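Local coordinates for SH2 domain-containing protein 3C (Homo sapiens, PDB 3T6G), which acts as an adapter in integrin-mediated cell adhesion and migration, with a C-terminal Ras-GEF-like domain that cannot carry out canonical nucleotide exchange, at residues H104-M109 / F148-G153; A154-Q159 / I179-K184. The protein carries 2 engineered substitutions. All blocks are in the same frame, centred on the assembly; numbering follows the deposited sequence.

Contact 1: residues H104-M109 / F148-G153; sequences HTMSIM and FAAVMG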
loop_
_atom_site.group_PDB
_atom_site.type_symbol
_atom_site.label_atom_id
_atom_site.label_comp_id
_atom_site.label_asym_id
_atom_site.label_seq_id
_atom_site.Cartn_x
_atom_site.Cartn_y
_atom_site.Cartn_z
ATOM N N HIS A 104 -4.620 -0.480 -8.073
ATOM C CA HIS A 104 -5.939 -0.547 -8.671
ATOM C C HIS A 104 -5.919 -0.709 -10.184
ATOM O O HIS A 104 -6.764 -1.398 -10.752
ATOM C CB HIS A 104 -6.876 0.592 -8.261
ATOM C CG HIS A 104 -8.317 0.289 -8.566
ATOM N ND1 HIS A 104 -8.922 -0.895 -8.185
ATOM C CD2 HIS A 104 -9.254 0.981 -9.260
ATOM C CE1 HIS A 104 -10.174 -0.904 -8.608
ATOM N NE2 HIS A 104 -10.402 0.222 -9.259
ATOM N N THR A 105 -4.966 -0.064 -10.840
ATOM C CA THR A 105 -4.888 -0.134 -12.288
ATOM C C THR A 105 -4.559 -1.552 -12.801
ATOM O O THR A 105 -5.089 -1.996 -13.814
ATOM C CB THR A 105 -3.945 0.913 -12.808
ATOM O OG1 THR A 105 -4.596 2.170 -12.670
ATOM C CG2 THR A 105 -3.612 0.694 -14.292
ATOM N N MET A 106 -3.707 -2.251 -12.067
ATOM C CA MET A 106 -3.426 -3.652 -12.310
ATOM C C MET A 106 -4.718 -4.487 -12.228
ATOM O O MET A 106 -5.041 -5.219 -13.167
ATOM C CB MET A 106 -2.401 -4.120 -11.275
ATOM C CG MET A 106 -2.082 -5.609 -11.252
ATOM S SD MET A 106 -1.047 -6.116 -12.629
ATOM C CE MET A 106 0.113 -4.759 -12.839
ATOM N N SER A 107 -5.445 -4.379 -11.114
ATOM C CA SER A 107 -6.720 -5.101 -10.919
ATOM C C SER A 107 -7.669 -4.890 -12.095
ATOM O O SER A 107 -8.275 -5.834 -12.607
ATOM C CB SER A 107 -7.395 -4.663 -9.631
ATOM O OG SER A 107 -6.616 -5.048 -8.515
ATOM N N ILE A 108 -7.749 -3.653 -12.561
ATOM C CA ILE A 108 -8.518 -3.370 -13.757
ATOM C C ILE A 108 -8.002 -4.189 -14.968
ATOM O O ILE A 108 -8.782 -4.816 -15.687
ATOM C CB ILE A 108 -8.467 -1.876 -14.070
ATOM C CG1 ILE A 108 -9.060 -1.076 -12.902
ATOM C CG2 ILE A 108 -9.213 -1.579 -15.351
ATOM C CD1 ILE A 108 -9.372 0.383 -13.249
ATOM N N MET A 109 -6.686 -4.175 -15.175
ATOM C CA MET A 109 -6.053 -4.850 -16.306
ATOM C C MET A 109 -6.471 -6.312 -16.305
ATOM O O MET A 109 -7.018 -6.806 -17.280
ATOM C CB MET A 109 -4.520 -4.754 -16.186
ATOM C CG MET A 109 -3.730 -5.584 -17.211
ATOM S SD MET A 109 -3.843 -4.739 -18.782
ATOM C CE MET A 109 -2.413 -5.405 -19.632
ATOM N N PHE A 148 -0.276 -10.071 -5.256
ATOM C CA PHE A 148 -1.216 -11.034 -4.718
ATOM C C PHE A 148 -2.563 -10.364 -4.427
ATOM O O PHE A 148 -3.603 -10.837 -4.860
ATOM C CB PHE A 148 -0.665 -11.649 -3.445
ATOM C CG PHE A 148 -1.700 -12.388 -2.646
ATOM C CD1 PHE A 148 -2.300 -13.534 -3.159
ATOM C CD2 PHE A 148 -2.071 -11.944 -1.370
ATOM C CE1 PHE A 148 -3.259 -14.223 -2.431
ATOM C CE2 PHE A 148 -3.039 -12.633 -0.615
ATOM C CZ PHE A 148 -3.639 -13.774 -1.154
ATOM N N ALA A 149 -2.538 -9.240 -3.716
ATOM C CA ALA A 149 -3.773 -8.563 -3.312
ATOM C C ALA A 149 -4.378 -7.798 -4.471
ATOM O O ALA A 149 -5.587 -7.597 -4.528
ATOM C CB ALA A 149 -3.516 -7.615 -2.130
ATOM N N ALA A 150 -3.533 -7.334 -5.384
ATOM C CA ALA A 150 -4.048 -6.693 -6.577
ATOM C C ALA A 150 -4.779 -7.737 -7.453
ATOM O O ALA A 150 -5.724 -7.408 -8.176
ATOM C CB ALA A 150 -2.908 -6.008 -7.356
ATOM N N VAL A 151 -4.355 -8.999 -7.369
ATOM C CA VAL A 151 -4.933 -10.031 -8.215
ATOM C C VAL A 151 -6.265 -10.509 -7.646
ATOM O O VAL A 151 -7.260 -10.557 -8.371
ATOM C CB VAL A 151 -3.956 -11.199 -8.474
ATOM C CG1 VAL A 151 -4.711 -12.428 -8.960
ATOM C CG2 VAL A 151 -2.855 -10.766 -9.498
ATOM N N MET A 152 -6.261 -10.867 -6.361
ATOM C CA MET A 152 -7.474 -11.025 -5.552
ATOM C C MET A 152 -8.432 -9.825 -5.679
ATOM O O MET A 152 -9.636 -9.997 -5.786
ATOM C CB MET A 152 -7.092 -11.215 -4.086
ATOM C CG MET A 152 -6.153 -12.398 -3.864
ATOM S SD MET A 152 -7.026 -13.971 -4.019
ATOM C CE MET A 152 -8.292 -13.738 -2.780
ATOM N N GLY A 153 -7.900 -8.611 -5.675
ATOM C CA GLY A 153 -8.717 -7.451 -5.971
ATOM C C GLY A 153 -9.479 -7.599 -7.277
ATOM O O GLY A 153 -10.659 -7.287 -7.348
#
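Ala-150 is the first residue of segment 148-153 to meet segment 104-109 of helix 93-115, and it does so twice. Its methyl CB points at the other helix and lies 4.0 Å from Met-106 CG. That methionine starts toward the contact, then bends at chi2 and chi3, and the side chain also packs on Phe-277 and Gln-282. The backbone oxygen of Ala-150 takes a short hydrogen bond of 2.5 Å from Ser-107 OG. The hydroxyl comes in the carbonyl plane, on a lone pair, at a C=O...O angle of 126°. Ser-107 OG stands beside its own backbone N (chi1 -66°). OG also makes a weak hydrogen bond with Phe-103 O. The two helices belong to the all-helical Cdc25-homology domain; the axes of segments 104-109 and 148-153 cross at -48° and come within 8.1 Å. The small residues Ser-107, Ala-150 and Gly-153 are consistent with so close an approach: Ser-107 and Ala-150 have CA atoms 5.3 Å apart. With an alanine in place of Ser-107, the carbonyl of Ala-150 would probably lose its side-chain donor from helix 93-115. Val-151 turns away, onto Thr-131, Ala-135 and Leu-138 of helix 121-140. At Gly-153 there is only backbone to meet, and its C lies 4.0 Å from Ser-107 OG.

Contact 2: residues A154-Q159 / I179-K184; sequences ALDMAQ and ILYEKK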
loop_
_atom_site.group_PDB
_atom_site.type_symbol
_atom_site.label_atom_id
_atom_site.label_comp_id
_atom_site.label_asym_id
_atom_site.label_seq_id
_atom_site.Cartn_x
_atom_site.Cartn_y
_atom_site.Cartn_z
ATOM N N ALA A 154 -8.814 -8.085 -8.319
ATOM C CA ALA A 154 -9.480 -8.343 -9.606
ATOM C C ALA A 154 -10.615 -9.394 -9.493
ATOM O O ALA A 154 -11.717 -9.208 -10.022
ATOM C CB ALA A 154 -8.475 -8.802 -10.611
ATOM N N LEU A 155 -10.315 -10.482 -8.789
ATOM C CA LEU A 155 -11.180 -11.636 -8.689
ATOM C C LEU A 155 -12.410 -11.318 -7.873
ATOM O O LEU A 155 -13.339 -12.104 -7.824
ATOM C CB LEU A 155 -10.417 -12.800 -8.046
ATOM C CG LEU A 155 -9.281 -13.338 -8.926
ATOM C CD1 LEU A 155 -8.488 -14.378 -8.177
ATOM C CD2 LEU A 155 -9.828 -13.921 -10.237
ATOM N N ASP A 156 -12.403 -10.145 -7.248
ATOM C CA ASP A 156 -13.422 -9.779 -6.279
ATOM C C ASP A 156 -14.163 -8.512 -6.703
ATOM O O ASP A 156 -15.069 -8.059 -6.011
ATOM C CB ASP A 156 -12.806 -9.616 -4.886
ATOM C CG ASP A 156 -13.865 -9.487 -3.768
ATOM O OD1 ASP A 156 -14.352 -10.528 -3.257
ATOM O OD2 ASP A 156 -14.199 -8.342 -3.385
ATOM N N MET A 157 -13.799 -7.924 -7.836
ATOM C CA MET A 157 -14.595 -6.797 -8.304
ATOM C C MET A 157 -16.011 -7.298 -8.507
ATOM O O MET A 157 -16.211 -8.443 -8.911
ATOM C CB MET A 157 -14.061 -6.234 -9.606
ATOM C CG MET A 157 -12.714 -5.617 -9.479
ATOM S SD MET A 157 -12.314 -4.851 -11.045
ATOM C CE MET A 157 -10.743 -4.106 -10.621
ATOM N N ALA A 158 -17.000 -6.464 -8.217
ATOM C CA ALA A 158 -18.377 -6.909 -8.385
ATOM C C ALA A 158 -18.553 -7.429 -9.804
ATOM O O ALA A 158 -19.248 -8.419 -10.036
ATOM C CB ALA A 158 -19.370 -5.778 -8.092
ATOM N N GLN A 159 -17.897 -6.772 -10.753
ATOM C CA GLN A 159 -18.109 -7.077 -12.161
ATOM C C GLN A 159 -17.605 -8.474 -12.545
ATOM O O GLN A 159 -18.032 -9.042 -13.559
ATOM C CB GLN A 159 -17.462 -6.009 -13.043
ATOM C CG GLN A 159 -18.157 -4.670 -13.013
ATOM C CD GLN A 159 -17.571 -3.727 -11.969
ATOM O OE1 GLN A 159 -17.073 -4.154 -10.920
ATOM N NE2 GLN A 159 -17.631 -2.432 -12.255
ATOM N N ILE A 179 -11.768 -24.066 -4.683
ATOM C CA ILE A 179 -11.619 -24.283 -3.241
ATOM C C ILE A 179 -10.440 -23.477 -2.717
ATOM O O ILE A 179 -10.524 -22.808 -1.681
ATOM C CB ILE A 179 -11.386 -25.773 -2.889
ATOM C CG1 ILE A 179 -12.507 -26.649 -3.442
ATOM C CG2 ILE A 179 -11.321 -25.981 -1.377
ATOM C CD1 ILE A 179 -12.360 -28.097 -3.041
ATOM N N LEU A 180 -9.337 -23.549 -3.447
ATOM C CA LEU A 180 -8.137 -22.835 -3.076
ATOM C C LEU A 180 -8.484 -21.359 -2.819
ATOM O O LEU A 180 -8.136 -20.793 -1.773
ATOM C CB LEU A 180 -7.101 -22.978 -4.182
ATOM C CG LEU A 180 -5.733 -22.389 -3.844
ATOM C CD1 LEU A 180 -5.047 -23.302 -2.851
ATOM C CD2 LEU A 180 -4.870 -22.190 -5.100
ATOM N N TYR A 181 -9.205 -20.767 -3.769
ATOM C CA TYR A 181 -9.638 -19.378 -3.690
ATOM C C TYR A 181 -10.517 -19.101 -2.468
ATOM O O TYR A 181 -10.216 -18.202 -1.674
ATOM C CB TYR A 181 -10.391 -19.001 -4.961
ATOM C CG TYR A 181 -10.845 -17.570 -4.996
ATOM C CD1 TYR A 181 -9.933 -16.543 -5.095
ATOM C CD2 TYR A 181 -12.190 -17.240 -4.938
ATOM C CE1 TYR A 181 -10.350 -15.214 -5.125
ATOM C CE2 TYR A 181 -12.617 -15.909 -4.968
ATOM C CZ TYR A 181 -11.690 -14.905 -5.063
ATOM O OH TYR A 181 -12.089 -13.588 -5.101
ATOM N N GLU A 182 -11.596 -19.881 -2.321
ATOM C CA GLU A 182 -12.604 -19.635 -1.290
ATOM C C GLU A 182 -12.097 -19.951 0.096
ATOM O O GLU A 182 -12.453 -19.282 1.073
ATOM C CB GLU A 182 -13.863 -20.472 -1.535
ATOM C CG GLU A 182 -14.764 -19.916 -2.608
ATOM C CD GLU A 182 -15.264 -18.524 -2.281
ATOM O OE1 GLU A 182 -15.599 -18.284 -1.097
ATOM O OE2 GLU A 182 -15.322 -17.677 -3.209
ATOM N N LYS A 183 -11.274 -20.989 0.173
ATOM C CA LYS A 183 -10.927 -21.585 1.452
ATOM C C LYS A 183 -9.495 -21.304 1.905
ATOM O O LYS A 183 -9.159 -21.539 3.061
ATOM C CB LYS A 183 -11.192 -23.096 1.409
ATOM C CG LYS A 183 -12.681 -23.474 1.392
ATOM C CD LYS A 183 -13.357 -23.179 2.732
ATOM C CE LYS A 183 -14.809 -23.634 2.750
ATOM N NZ LYS A 183 -15.474 -23.344 4.062
ATOM N N LYS A 184 -8.649 -20.813 1.006
ATOM C CA LYS A 184 -7.256 -20.552 1.372
ATOM C C LYS A 184 -6.869 -19.102 1.160
ATOM O O LYS A 184 -6.489 -18.412 2.100
ATOM C CB LYS A 184 -6.308 -21.460 0.587
ATOM C CG LYS A 184 -6.531 -22.953 0.835
ATOM C CD LYS A 184 -6.178 -23.359 2.257
ATOM C CE LYS A 184 -6.584 -24.797 2.533
ATOM N NZ LYS A 184 -6.656 -25.079 4.001
HETATM O O HOH W 1 -15.116 -12.923 -5.896
#
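In the helical Cdc25-homology domain, Leu-155, on segment 154-159, meets Tyr-181 of helix 175-193. The backbones stay well apart, with the CA atoms of this pair 9.3 Å from each other. The tyrosine spans the gap. Its CG is anti to the backbone N (chi1 -178°), which lets the ring span to Leu-155. Leu-155 reaches back, and the two side chains run antiparallel alongside one another. Leu-155 CD1 approaches the ring obliquely and lies 3.7 Å from Tyr-181 CE1. Leu-155 CB is packed against the phenol end, 3.5 Å from Tyr-181 OH. Asp-156 CB touches the same hydroxyl more loosely, at 4.0 Å. Leu-155 also packs on Leu-128, Thr-131 and Ile-132 of helix 121-140.

A water also joins the two residues. Water 1 donates to Leu-155 O at 2.7 Å. It is also hydrogen-bonded to Tyr-181 OH, at 3.2 Å. The buried tyrosine thus keeps a polar partner for its hydroxyl while its ring lies against leucine. Just beyond, Met-157 is the N-cap of helix 158-161, so the chain soon turns into a new helix. Asp-156 OD1 has a weak, long ion pair with Lys-186. The arrangement is helix-helix packing through an aromatic side chain, within the all-helical Cdc25-homology (Ras-GEF) domain.

Contacts 1 and 2 share helix 145-155, which packs through Ala-150 on helix 93-115 and through Leu-155 on helix 175-193. Their centres are about 12 Å apart. The centre of contact 1 is about 4 Å, and that of contact 2 about 15 Å, from the centre of the chain. They follow one another along the sequence and also touch directly. Met-152 CE is 3.5 Å from Tyr-181 CE1, so the methionine that turns away in contact 1 adds to the packing of the tyrosine in contact 2. Met-157 CE lies 3.5 Å from Ser-107 C. Both contacts lie inside the Ras-GEF-like domain, whose closed conformation is required for binding BCAR1.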